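Local coordinates for mandelate racemase/muconate lactonizing protein (Paenibacillus sp., PDB 3V5C) that probably dehydrates the sugar acid galacturonate, as a magnesium-dependent lyase of the enolase superfamily, at residues G24-S29 / H311-A316; V111-S116 / L120-S125; Y212-T217 / E244-W249. The protein carries 1 engineered substitution. One frame throughout, in Å; residues are numbered along the deposited sequence.

Overall arrangement
From the N terminus, the chain enters the antiparallel sheet that forms the capping part of the enolase fold, where strand 14-30 supplies one side of interaction 1. That contact closes 282 residues further on, in the loop leaving barrel strand 307-308, and so ties the cap to the barrel. Interactions 2 and 3 both nest inside its span and follow one another in series. Interaction 2 closes a short turn between helix 111-115 and the approach to strand 126-135; interaction 3 joins helices 214-223 and 240-253 on the outside of the barrel. The sites are separate: the centres of interactions 2 and 3 lie about 41 Å apart, and no two interactions touch.

Interaction 1: G24-S29 / H311-A316; sequences GERARS and HCYGNA
The backbones carrying Arg26 and Tyr313 stay well apart, the closest CA pair being Arg26 and Ala316 at 9.1 Å, so two long side chains must bridge the space. This is a cap-to-barrel contact of the enolase fold: Arg26 belongs to strand 14-30 of the antiparallel capping sheet, and residues 311-316 lie in the loop between barrel strand 307-308 and helix 317-325. Arg26 starts with CG wedged between its backbone N and carbonyl carbon (chi1 48°), then bends at chi3, which carries the guanidinium across to the loop. Tyr313 reaches back, and its phenol end lies over one face of that group, with OH 3.2 Å from Arg26 CZ. Guanidinium and ring planes are only 2° apart, yet it is the hydroxyl, not the ring, that sits over the guanidinium, off-centre and about 3.1 Å above its plane. No hydrogen bond joins the pair, because the N-H groups lie in the guanidinium plane while the oxygen is above it. The N-H groups are used elsewhere: NE in a salt bridge with Asp338, NH1 in a hydrogen bond to Gly40 O, which together should fix the rotation of the group and keep its face turned to the tyrosine. Tyr136 meets the Tyr313 ring as well, and the Tyr313 side chain is about 14 Å from the bound magnesium ion. One water completes the bridge in the guanidinium plane, accepting a hydrogen bond of 2.8 Å from Gly314 N and a weak one of 3.4 Å from Arg26 NH2.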
ATOM      1  N   GLY A  24      -4.743 -16.893  -2.108  1.00 12.30           N
ATOM      2  CA  GLY A  24      -5.942 -16.704  -1.323  1.00 14.09           C
ATOM      3  C   GLY A  24      -6.987 -15.963  -2.128  1.00 11.06           C
ATOM      4  O   GLY A  24      -6.976 -16.003  -3.360  1.00 14.05           O
ATOM      5  N   GLU A  25      -7.844 -15.226  -1.431  1.00 11.48           N
ATOM      6  CA  GLU A  25      -8.949 -14.553  -2.100  1.00 11.14           C
ATOM      7  C   GLU A  25      -9.316 -13.292  -1.355  1.00  9.58           C
ATOM      8  O   GLU A  25      -9.205 -13.246  -0.123  1.00 13.58           O
ATOM      9  CB  GLU A  25     -10.189 -15.461  -2.126  1.00 17.82           C
ATOM     10  CG  GLU A  25     -10.095 -16.683  -3.031  1.00 25.09           C
ATOM     11  CD  GLU A  25     -11.464 -17.298  -3.303  1.00 34.25           C
ATOM     12  OE1 GLU A  25     -12.444 -16.883  -2.646  1.00 31.76           O
ATOM     13  OE2 GLU A  25     -11.563 -18.186  -4.179  1.00 38.14           O
ATOM     14  N   ARG A  26      -9.799 -12.280  -2.080  1.00 11.66           N
ATOM     15  CA  ARG A  26     -10.361 -11.124  -1.397  1.00 10.46           C
ATOM     16  C   ARG A  26     -11.832 -11.384  -1.039  1.00  8.09           C
ATOM     17  O   ARG A  26     -12.475 -12.272  -1.608  1.00 13.77           O
ATOM     18  CB  ARG A  26     -10.154  -9.801  -2.157  1.00 20.24           C
ATOM     19  CG  ARG A  26     -10.495  -9.819  -3.629  1.00 15.32           C
ATOM     20  CD  ARG A  26     -10.384  -8.393  -4.250  1.00 15.11           C
ATOM     21  NE  ARG A  26      -9.008  -7.884  -4.343  1.00 14.49           N
ATOM     22  CZ  ARG A  26      -8.198  -8.124  -5.365  1.00 14.56           C
ATOM     23  NH1 ARG A  26      -8.610  -8.872  -6.381  1.00 16.33           N
ATOM     24  NH2 ARG A  26      -6.954  -7.633  -5.373  1.00 14.42           N
ATOM     25  N   ALA A  27     -12.327 -10.610  -0.092  1.00 11.53           N
ATOM     26  CA  ALA A  27     -13.654 -10.868   0.461  1.00 13.09           C
ATOM     27  C   ALA A  27     -14.743 -10.621  -0.577  1.00 13.83           C
ATOM     28  O   ALA A  27     -15.786 -11.284  -0.554  1.00 16.12           O
ATOM     29  CB  ALA A  27     -13.889 -10.025   1.696  1.00 13.99           C
ATOM     30  N   ARG A  28     -14.519  -9.656  -1.462  1.00 11.45           N
ATOM     31  CA  ARG A  28     -15.491  -9.364  -2.503  1.00 12.24           C
ATOM     32  C   ARG A  28     -14.736  -9.192  -3.817  1.00 11.95           C
ATOM     33  O   ARG A  28     -13.681  -8.552  -3.863  1.00 10.94           O
ATOM     34  CB  ARG A  28     -16.289  -8.108  -2.145  1.00 12.77           C
ATOM     35  CG  ARG A  28     -17.389  -7.727  -3.163  1.00 14.50           C
ATOM     36  CD  ARG A  28     -18.050  -6.401  -2.777  1.00 13.27           C
ATOM     37  NE  ARG A  28     -17.116  -5.287  -2.963  1.00 11.23           N
ATOM     38  CZ  ARG A  28     -16.682  -4.488  -1.999  1.00 13.65           C
ATOM     39  NH1 ARG A  28     -17.098  -4.641  -0.741  1.00 15.40           N
ATOM     40  NH2 ARG A  28     -15.817  -3.525  -2.296  1.00 11.15           N
ATOM     41  N   SER A  29     -15.244  -9.802  -4.885  1.00 11.85           N
ATOM     42  CA  SER A  29     -14.608  -9.682  -6.195  1.00 13.42           C
ATOM     43  C   SER A  29     -14.493  -8.223  -6.644  1.00 13.09           C
ATOM     44  O   SER A  29     -15.442  -7.448  -6.529  1.00 13.55           O
ATOM     45  CB  SER A  29     -15.385 -10.508  -7.228  1.00 13.56           C
ATOM     46  OG  SER A  29     -14.726 -10.487  -8.477  1.00 14.29           O
ATOM     47  N   HIS A 311       1.334   3.083  -1.998  1.00 11.21           N
ATOM     48  CA  HIS A 311       0.361   2.283  -2.717  1.00 11.69           C
ATOM     49  C   HIS A 311       0.456   0.823  -2.304  1.00 11.96           C
ATOM     50  O   HIS A 311       1.543   0.266  -2.084  1.00 11.26           O
ATOM     51  CB  HIS A 311       0.578   2.428  -4.230  1.00 12.01           C
ATOM     52  CG  HIS A 311      -0.230   1.476  -5.051  1.00 13.12           C
ATOM     53  ND1 HIS A 311       0.189   0.197  -5.341  1.00 16.37           N
ATOM     54  CD2 HIS A 311      -1.442   1.618  -5.644  1.00 18.26           C
ATOM     55  CE1 HIS A 311      -0.722  -0.407  -6.083  1.00 17.23           C
ATOM     56  NE2 HIS A 311      -1.721   0.432  -6.278  1.00 15.71           N
ATOM     57  N   CYS A 312      -0.692   0.185  -2.188  0.76 12.82           N
ATOM     58  CA  CYS A 312      -0.705  -1.246  -2.000  0.76 12.86           C
ATOM     59  C   CYS A 312      -1.972  -1.774  -2.623  0.76 13.18           C
ATOM     60  O   CYS A 312      -3.071  -1.455  -2.182  0.76 16.06           O
ATOM     61  CB  CYS A 312      -0.659  -1.619  -0.519  0.76 13.30           C
ATOM     62  SG  CYS A 312      -0.581  -3.401  -0.311  0.76 13.03           S
ATOM     63  N   TYR A 313      -1.801  -2.574  -3.659  1.00 13.30           N
ATOM     64  CA  TYR A 313      -2.899  -3.296  -4.268  1.00 12.21           C
ATOM     65  C   TYR A 313      -2.296  -4.428  -5.052  1.00 14.88           C
ATOM     66  O   TYR A 313      -1.283  -4.246  -5.735  1.00 16.07           O
ATOM     67  CB  TYR A 313      -3.775  -2.426  -5.164  1.00 11.27           C
ATOM     68  CG  TYR A 313      -5.114  -3.093  -5.419  1.00  9.50           C
ATOM     69  CD1 TYR A 313      -6.144  -2.995  -4.498  1.00 14.52           C
ATOM     70  CD2 TYR A 313      -5.316  -3.877  -6.551  1.00 12.25           C
ATOM     71  CE1 TYR A 313      -7.372  -3.614  -4.726  1.00 13.38           C
ATOM     72  CE2 TYR A 313      -6.539  -4.523  -6.784  1.00 14.44           C
ATOM     73  CZ  TYR A 313      -7.555  -4.385  -5.867  1.00 13.16           C
ATOM     74  OH  TYR A 313      -8.773  -5.011  -6.073  1.00 13.68           O
ATOM     75  N   GLY A 314      -2.912  -5.598  -4.951  1.00 11.20           N
ATOM     76  CA  GLY A 314      -2.408  -6.784  -5.622  1.00 12.56           C
ATOM     77  C   GLY A 314      -1.486  -7.600  -4.742  1.00 12.33           C
ATOM     78  O   GLY A 314      -1.067  -8.688  -5.119  1.00 13.21           O
ATOM     79  N   ASN A 315      -1.192  -7.084  -3.559  1.00  9.90           N
ATOM     80  CA  ASN A 315      -0.328  -7.816  -2.642  1.00 11.52           C
ATOM     81  C   ASN A 315      -0.750  -7.601  -1.196  1.00  9.34           C
ATOM     82  O   ASN A 315      -0.517  -6.529  -0.600  1.00 10.11           O
ATOM     83  CB  ASN A 315       1.137  -7.413  -2.860  1.00  9.85           C
ATOM     84  CG  ASN A 315       2.097  -8.290  -2.103  1.00 11.25           C
ATOM     85  OD1 ASN A 315       1.809  -8.745  -0.983  1.00 13.61           O
ATOM     86  ND2 ASN A 315       3.266  -8.534  -2.704  1.00 10.57           N
ATOM     87  N   ALA A 316      -1.402  -8.610  -0.625  1.00 10.43           N
ATOM     88  CA  ALA A 316      -1.947  -8.494   0.716  1.00 10.38           C
ATOM     89  C   ALA A 316      -0.861  -8.185   1.730  1.00  8.69           C
ATOM     90  O   ALA A 316      -1.097  -7.446   2.685  1.00 10.25           O
ATOM     91  CB  ALA A 316      -2.706  -9.760   1.111  1.00 11.55           C
TER
HETATM   92  O   HOH W   1      -4.916  -6.239  -3.033  1.00 14.30           O

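Interaction 2: V111-S116 / L120-S125; sequences VYDLVS and LETGAS
Asp113 lays its carboxylate against the methyl branch of Thr122, with OD2 3.7 Å from CG2, the two side chains approaching head-on from their separate backbones. The touch is a van der Waals one. Thr122 has OG1 between its backbone N and carbonyl carbon (chi1 64°), which leaves the methyl beside the backbone N and facing OD2, while OG1 stays 4.2 Å from Asp113 OD1, too far for a hydrogen bond. The chain turns back here: the short helix 111-115 is followed by a loop that runs past it into strand 126-135, a strand of the barrel. Two waters link the polar groups of helix and loop. One molecule donates to Asp113 OD2 at 3.0 Å and accepts from Gly123 N at 2.9 Å. A second lies 2.6 Å from Tyr112 OH and donates to Ala124 O at 3.0 Å; both waters sit at the edge of the tyrosine ring, in its plane. The phenol thus addresses the loop through its rim, while the ring also meets that of His324. Gly123 has a positive phi of 133°, a conformation in which a CB would press on the carbonyl O of Thr122. Asp113 OD2 and Ala124 O each accept from a water and Gly123 N donates to one, which means that the polar groups are joined through solvent, while the direct touch of Asp113 on Thr122 is carboxylate against methyl.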
ATOM      1  N   VAL A 111       8.669  -4.792  13.973  1.00 11.89           N
ATOM      2  CA  VAL A 111       9.462  -3.958  13.083  1.00 12.70           C
ATOM      3  C   VAL A 111       9.265  -2.466  13.339  1.00 13.23           C
ATOM      4  O   VAL A 111      10.229  -1.687  13.280  1.00 14.41           O
ATOM      5  CB  VAL A 111       9.168  -4.289  11.621  1.00 11.26           C
ATOM      6  CG1 VAL A 111       9.708  -3.185  10.682  1.00 12.81           C
ATOM      7  CG2 VAL A 111       9.763  -5.658  11.278  1.00 10.61           C
ATOM      8  N   TYR A 112       8.042  -2.060  13.644  1.00 12.44           N
ATOM      9  CA  TYR A 112       7.816  -0.639  13.874  1.00 12.40           C
ATOM     10  C   TYR A 112       8.741  -0.069  14.967  1.00 15.89           C
ATOM     11  O   TYR A 112       9.224   1.049  14.830  1.00 18.05           O
ATOM     12  CB  TYR A 112       6.337  -0.303  14.093  1.00 13.99           C
ATOM     13  CG  TYR A 112       5.702  -0.838  15.356  1.00 15.30           C
ATOM     14  CD1 TYR A 112       5.921  -0.216  16.584  1.00 18.67           C
ATOM     15  CD2 TYR A 112       4.836  -1.924  15.310  1.00 11.59           C
ATOM     16  CE1 TYR A 112       5.317  -0.683  17.743  1.00 17.99           C
ATOM     17  CE2 TYR A 112       4.232  -2.407  16.459  1.00 13.81           C
ATOM     18  CZ  TYR A 112       4.479  -1.775  17.678  1.00 17.77           C
ATOM     19  OH  TYR A 112       3.872  -2.242  18.818  1.00 18.43           O
ATOM     20  N   ASP A 113       9.038  -0.865  16.000  1.00 15.93           N
ATOM     21  CA  ASP A 113      10.016  -0.445  17.013  1.00 19.08           C
ATOM     22  C   ASP A 113      11.454  -0.425  16.514  1.00 20.77           C
ATOM     23  O   ASP A 113      12.277   0.374  16.970  1.00 18.25           O
ATOM     24  CB  ASP A 113       9.937  -1.333  18.240  1.00 20.45           C
ATOM     25  CG  ASP A 113       8.899  -0.871  19.205  1.00 27.46           C
ATOM     26  OD1 ASP A 113       8.551  -1.666  20.101  1.00 25.98           O
ATOM     27  OD2 ASP A 113       8.444   0.291  19.069  1.00 20.36           O
ATOM     28  N   LEU A 114      11.771  -1.322  15.595  1.00 13.64           N
ATOM     29  CA  LEU A 114      13.104  -1.343  15.008  1.00 16.21           C
ATOM     30  C   LEU A 114      13.379  -0.162  14.077  1.00 19.55           C
ATOM     31  O   LEU A 114      14.541   0.198  13.874  1.00 21.48           O
ATOM     32  CB  LEU A 114      13.341  -2.647  14.229  1.00 16.53           C
ATOM     33  CG  LEU A 114      13.266  -3.977  14.991  1.00 18.29           C
ATOM     34  CD1 LEU A 114      13.541  -5.167  14.063  1.00 16.11           C
ATOM     35  CD2 LEU A 114      14.216  -3.990  16.170  1.00 25.32           C
ATOM     36  N   VAL A 115      12.337   0.435  13.494  1.00 15.72           N
ATOM     37  CA  VAL A 115      12.578   1.431  12.449  1.00 17.41           C
ATOM     38  C   VAL A 115      12.099   2.838  12.778  1.00 22.14           C
ATOM     39  O   VAL A 115      12.317   3.767  12.009  1.00 22.14           O
ATOM     40  CB  VAL A 115      11.968   1.024  11.090  1.00 16.88           C
ATOM     41  CG1 VAL A 115      12.514  -0.304  10.637  1.00 16.61           C
ATOM     42  CG2 VAL A 115      10.434   1.031  11.161  1.00 17.65           C
ATOM     43  N   SER A 116      11.436   2.997  13.909  1.00 16.29           N
ATOM     44  CA  SER A 116      10.863   4.293  14.242  1.00 22.20           C
ATOM     45  C   SER A 116      11.969   5.321  14.440  1.00 22.41           C
ATOM     46  O   SER A 116      11.818   6.491  14.082  1.00 26.38           O
ATOM     47  CB  SER A 116      10.025   4.194  15.510  1.00 22.84           C
ATOM     48  OG  SER A 116      10.853   3.849  16.603  1.00 24.54           O
ATOM     49  N   LEU A 120      11.997   8.243  22.855  1.00 23.29           N
ATOM     50  CA  LEU A 120      11.135   8.097  24.022  1.00 22.29           C
ATOM     51  C   LEU A 120      10.797   6.621  24.262  1.00 21.87           C
ATOM     52  O   LEU A 120      10.839   5.801  23.340  1.00 24.30           O
ATOM     53  CB  LEU A 120       9.855   8.927  23.855  1.00 21.00           C
ATOM     54  CG  LEU A 120      10.018  10.443  23.682  1.00 23.03           C
ATOM     55  CD1 LEU A 120       8.764  11.072  23.040  1.00 24.52           C
ATOM     56  CD2 LEU A 120      10.369  11.143  25.008  1.00 20.14           C
ATOM     57  N   GLU A 121      10.483   6.289  25.509  1.00 27.35           N
ATOM     58  CA  GLU A 121      10.206   4.906  25.889  1.00 30.92           C
ATOM     59  C   GLU A 121       9.057   4.330  25.071  1.00 32.96           C
ATOM     60  O   GLU A 121       8.048   4.996  24.851  1.00 32.24           O
ATOM     61  CB  GLU A 121       9.878   4.826  27.383  1.00 31.89           C
ATOM     62  CG  GLU A 121       9.739   3.407  27.914  1.00 43.07           C
ATOM     63  CD  GLU A 121       9.470   3.376  29.409  1.00 50.93           C
ATOM     64  OE1 GLU A 121       9.306   4.463  30.005  1.00 49.73           O
ATOM     65  OE2 GLU A 121       9.426   2.265  29.985  1.00 58.29           O
ATOM     66  N   THR A 122       9.206   3.084  24.629  1.00 30.13           N
ATOM     67  CA  THR A 122       8.176   2.444  23.820  1.00 32.14           C
ATOM     68  C   THR A 122       7.124   1.768  24.690  1.00 35.90           C
ATOM     69  O   THR A 122       7.219   1.768  25.917  1.00 25.54           O
ATOM     70  CB  THR A 122       8.782   1.392  22.890  1.00 33.80           C
ATOM     71  OG1 THR A 122       9.352   0.339  23.678  1.00 31.44           O
ATOM     72  CG2 THR A 122       9.865   2.017  22.014  1.00 35.28           C
ATOM     73  N   GLY A 123       6.125   1.181  24.044  1.00 36.15           N
ATOM     74  CA  GLY A 123       5.064   0.489  24.755  1.00 34.88           C
ATOM     75  C   GLY A 123       3.687   0.863  24.240  1.00 37.48           C
ATOM     76  O   GLY A 123       2.759   0.052  24.283  1.00 35.07           O
ATOM     77  N   ALA A 124       3.551   2.096  23.758  1.00 32.99           N
ATOM     78  CA  ALA A 124       2.281   2.550  23.203  1.00 32.25           C
ATOM     79  C   ALA A 124       1.920   1.688  21.998  1.00 26.67           C
ATOM     80  O   ALA A 124       2.787   1.314  21.203  1.00 29.04           O
ATOM     81  CB  ALA A 124       2.350   4.022  22.810  1.00 28.89           C
ATOM     82  N   SER A 125       0.638   1.362  21.878  1.00 23.80           N
ATOM     83  CA  SER A 125       0.166   0.586  20.737  1.00 24.49           C
ATOM     84  C   SER A 125       0.249   1.408  19.461  1.00 22.61           C
ATOM     85  O   SER A 125       0.006   2.623  19.479  1.00 26.79           O
ATOM     86  CB  SER A 125      -1.274   0.117  20.956  1.00 24.82           C
ATOM     87  OG  SER A 125      -1.330  -0.844  21.993  1.00 27.81           O
TER
HETATM   88  O   HOH W   2       4.255  -1.261  21.227  1.00 33.73           O
HETATM   89  O   HOH W   3       6.362   0.790  21.166  1.00 35.94           O

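Interaction 3: Y212-T217 / E244-W249; sequences YNLNLT and EDLKEW
Leu214 and Leu246 both hold CG anti to the backbone N (chi1 177° and -174°), a pair of torsions that sends each side chain past the flank of the other, running oppositely, between helices 214-223 and 240-253. Leu214 divides its methyls: CD1 packs on Leu246 CB at 3.8 Å, while CD2 rests against the carboxylate of Asp245, 3.6 Å from its CG. Beside them, Thr217 comes in at about a right angle, its CG2 4.0 Å from Leu246 CD2. The polar end of Asp245 is engaged elsewhere, since OD1 forms a salt bridge with Lys218. Replacing Leu214 by an alanine would probably open a gap between the helices, leaving Leu246 CB and the Asp245 carboxylate without the methyls that cover them. The start of the first helix is fixed by Asn213 at the N-cap, whose OD1 accepts from Leu216 N at 2.9 Å in a nearly straight bond (166°). The backbone O of Asn213 is gripped twice, by Thr217 N and by Thr217 OG1 at 2.8 Å, the hydroxyl approaching from above the carbonyl plane; that second bond probably helps hold the threonine with its methyl turned to Leu246. These two helices lie side by side on the outside of the barrel, where Trp249 packs on Lys218 and Leu221, Thr217 and Leu246 both press on Leu232 of strand 231-233, and Leu246 also reaches Ile259 of strand 258-261.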
ATOM      1  N   TYR A 212      -8.901  10.490 -16.754  1.00 10.25           N
ATOM      2  CA  TYR A 212      -9.392  11.824 -17.036  1.00  9.51           C
ATOM      3  C   TYR A 212      -8.375  12.630 -17.860  1.00 11.50           C
ATOM      4  O   TYR A 212      -7.288  12.135 -18.161  1.00 12.45           O
ATOM      5  CB  TYR A 212      -9.688  12.556 -15.723  1.00 11.13           C
ATOM      6  CG  TYR A 212     -10.910  12.066 -14.950  1.00 10.15           C
ATOM      7  CD1 TYR A 212     -11.909  11.297 -15.557  1.00 13.47           C
ATOM      8  CD2 TYR A 212     -11.072  12.410 -13.609  1.00 10.45           C
ATOM      9  CE1 TYR A 212     -13.032  10.877 -14.824  1.00 11.05           C
ATOM     10  CE2 TYR A 212     -12.168  12.003 -12.883  1.00 11.46           C
ATOM     11  CZ  TYR A 212     -13.142  11.254 -13.488  1.00 10.11           C
ATOM     12  OH  TYR A 212     -14.218  10.883 -12.715  1.00 12.43           O
ATOM     13  N   ASN A 213      -8.759  13.850 -18.252  1.00 11.89           N
ATOM     14  CA  ASN A 213      -7.816  14.911 -18.633  1.00  9.88           C
ATOM     15  C   ASN A 213      -8.145  16.087 -17.707  1.00 11.03           C
ATOM     16  O   ASN A 213      -8.994  15.942 -16.796  1.00 12.43           O
ATOM     17  CB  ASN A 213      -7.917  15.257 -20.132  1.00 11.21           C
ATOM     18  CG  ASN A 213      -9.321  15.674 -20.553  1.00 14.01           C
ATOM     19  OD1 ASN A 213     -10.160  16.034 -19.721  1.00 11.67           O
ATOM     20  ND2 ASN A 213      -9.580  15.630 -21.858  1.00 13.57           N
ATOM     21  N   LEU A 214      -7.485  17.224 -17.871  1.00  8.99           N
ATOM     22  CA  LEU A 214      -7.625  18.279 -16.887  1.00  9.11           C
ATOM     23  C   LEU A 214      -9.062  18.812 -16.828  1.00 12.34           C
ATOM     24  O   LEU A 214      -9.592  19.069 -15.744  1.00 12.41           O
ATOM     25  CB  LEU A 214      -6.606  19.390 -17.144  1.00  9.61           C
ATOM     26  CG  LEU A 214      -6.651  20.619 -16.238  1.00  8.80           C
ATOM     27  CD1 LEU A 214      -6.396  20.251 -14.771  1.00 13.81           C
ATOM     28  CD2 LEU A 214      -5.609  21.644 -16.731  1.00 13.57           C
ATOM     29  N   ASN A 215      -9.684  19.001 -17.991  1.00 11.45           N
ATOM     30  CA  ASN A 215     -11.044  19.531 -18.011  1.00 12.73           C
ATOM     31  C   ASN A 215     -12.086  18.542 -17.474  1.00 13.54           C
ATOM     32  O   ASN A 215     -13.014  18.949 -16.781  1.00 12.98           O
ATOM     33  CB  ASN A 215     -11.428  20.086 -19.390  1.00 12.34           C
ATOM     34  CG  ASN A 215     -11.088  21.560 -19.537  1.00 12.33           C
ATOM     35  OD1 ASN A 215     -10.954  22.270 -18.547  1.00 14.55           O
ATOM     36  ND2 ASN A 215     -10.975  22.034 -20.772  1.00 13.16           N
ATOM     37  N   LEU A 216     -11.939  17.247 -17.768  1.00 12.10           N
ATOM     38  CA  LEU A 216     -12.817  16.257 -17.137  1.00 10.36           C
ATOM     39  C   LEU A 216     -12.668  16.325 -15.631  1.00 12.57           C
ATOM     40  O   LEU A 216     -13.650  16.235 -14.888  1.00 12.70           O
ATOM     41  CB  LEU A 216     -12.505  14.843 -17.607  1.00 13.96           C
ATOM     42  CG  LEU A 216     -13.130  14.439 -18.929  1.00 17.66           C
ATOM     43  CD1 LEU A 216     -12.472  13.164 -19.463  1.00 17.98           C
ATOM     44  CD2 LEU A 216     -14.652  14.257 -18.776  1.00 18.15           C
ATOM     45  N   THR A 217     -11.422  16.477 -15.183  1.00 11.95           N
ATOM     46  CA  THR A 217     -11.124  16.547 -13.762  1.00 12.25           C
ATOM     47  C   THR A 217     -11.818  17.731 -13.129  1.00 11.29           C
ATOM     48  O   THR A 217     -12.447  17.591 -12.084  1.00 12.24           O
ATOM     49  CB  THR A 217      -9.610  16.624 -13.533  1.00 10.66           C
ATOM     50  OG1 THR A 217      -9.020  15.431 -14.068  1.00 11.11           O
ATOM     51  CG2 THR A 217      -9.310  16.726 -12.039  1.00 14.62           C
ATOM     52  N   GLU A 244      -0.045  22.312 -11.916  1.00 12.75           N
ATOM     53  CA  GLU A 244       0.073  23.715 -11.521  1.00 16.79           C
ATOM     54  C   GLU A 244      -1.254  24.417 -11.791  1.00 12.27           C
ATOM     55  O   GLU A 244      -1.749  25.178 -10.959  1.00 13.83           O
ATOM     56  CB  GLU A 244       1.191  24.420 -12.297  1.00 13.19           C
ATOM     57  CG  GLU A 244       1.385  25.856 -11.864  1.00 18.68           C
ATOM     58  CD  GLU A 244       2.461  26.576 -12.661  1.00 22.69           C
ATOM     59  OE1 GLU A 244       2.887  26.057 -13.716  1.00 26.98           O
ATOM     60  OE2 GLU A 244       2.866  27.674 -12.237  1.00 25.61           O
ATOM     61  N   ASP A 245      -1.822  24.134 -12.955  1.00 12.34           N
ATOM     62  CA  ASP A 245      -3.113  24.695 -13.361  1.00 12.95           C
ATOM     63  C   ASP A 245      -4.218  24.246 -12.399  1.00 14.34           C
ATOM     64  O   ASP A 245      -4.927  25.080 -11.840  1.00 13.12           O
ATOM     65  CB  ASP A 245      -3.408  24.315 -14.828  1.00 13.99           C
ATOM     66  CG  ASP A 245      -4.770  24.816 -15.328  1.00 17.14           C
ATOM     67  OD1 ASP A 245      -5.746  24.774 -14.560  1.00 13.40           O
ATOM     68  OD2 ASP A 245      -4.877  25.220 -16.517  1.00 15.99           O
ATOM     69  N   LEU A 246      -4.330  22.939 -12.173  1.00 13.45           N
ATOM     70  CA  LEU A 246      -5.357  22.401 -11.286  1.00 13.00           C
ATOM     71  C   LEU A 246      -5.265  23.001  -9.884  1.00 14.93           C
ATOM     72  O   LEU A 246      -6.272  23.383  -9.296  1.00 17.04           O
ATOM     73  CB  LEU A 246      -5.236  20.880 -11.202  1.00 13.02           C
ATOM     74  CG  LEU A 246      -6.344  20.170 -10.419  1.00 12.39           C
ATOM     75  CD1 LEU A 246      -7.687  20.568 -10.990  1.00 13.28           C
ATOM     76  CD2 LEU A 246      -6.159  18.678 -10.529  1.00 13.51           C
ATOM     77  N   LYS A 247      -4.053  23.079  -9.351  1.00 13.63           N
ATOM     78  CA  LYS A 247      -3.859  23.652  -8.026  1.00 16.45           C
ATOM     79  C   LYS A 247      -4.333  25.097  -7.934  1.00 18.65           C
ATOM     80  O   LYS A 247      -4.964  25.488  -6.954  1.00 17.27           O
ATOM     81  CB  LYS A 247      -2.391  23.551  -7.631  1.00 18.18           C
ATOM     82  CG  LYS A 247      -1.990  22.166  -7.208  1.00 21.27           C
ATOM     83  CD  LYS A 247      -2.629  21.833  -5.896  1.00 22.54           C
ATOM     84  CE  LYS A 247      -1.768  20.870  -5.107  1.00 25.12           C
ATOM     85  NZ  LYS A 247      -1.685  21.305  -3.684  1.00 28.84           N
ATOM     86  N   GLU A 248      -4.021  25.886  -8.955  1.00 16.24           N
ATOM     87  CA  GLU A 248      -4.436  27.289  -8.983  1.00 18.51           C
ATOM     88  C   GLU A 248      -5.953  27.382  -9.062  1.00 18.10           C
ATOM     89  O   GLU A 248      -6.573  28.202  -8.392  1.00 18.79           O
ATOM     90  CB  GLU A 248      -3.772  28.003 -10.157  1.00 22.56           C
ATOM     91  CG  GLU A 248      -4.287  29.392 -10.453  1.00 29.49           C
ATOM     92  CD  GLU A 248      -3.421  30.098 -11.483  1.00 41.30           C
ATOM     93  OE1 GLU A 248      -2.211  29.786 -11.552  1.00 49.27           O
ATOM     94  OE2 GLU A 248      -3.946  30.952 -12.228  1.00 56.99           O
ATOM     95  N   TRP A 249      -6.547  26.522  -9.884  1.00 13.85           N
ATOM     96  CA  TRP A 249      -7.989  26.454 -10.048  1.00 15.17           C
ATOM     97  C   TRP A 249      -8.664  26.079  -8.719  1.00 17.67           C
ATOM     98  O   TRP A 249      -9.628  26.716  -8.311  1.00 18.14           O
ATOM     99  CB  TRP A 249      -8.301  25.421 -11.134  1.00 14.52           C
ATOM    100  CG  TRP A 249      -9.754  25.254 -11.502  1.00 14.36           C
ATOM    101  CD1 TRP A 249     -10.449  25.943 -12.453  1.00 16.05           C
ATOM    102  CD2 TRP A 249     -10.655  24.282 -10.972  1.00 15.14           C
ATOM    103  NE1 TRP A 249     -11.748  25.481 -12.522  1.00 17.71           N
ATOM    104  CE2 TRP A 249     -11.896  24.458 -11.623  1.00 15.76           C
ATOM    105  CE3 TRP A 249     -10.537  23.277 -10.002  1.00 13.69           C
ATOM    106  CZ2 TRP A 249     -13.003  23.667 -11.342  1.00 15.45           C
ATOM    107  CZ3 TRP A 249     -11.649  22.498  -9.714  1.00 18.05           C
ATOM    108  CH2 TRP A 249     -12.863  22.699 -10.382  1.00 17.50           C
TER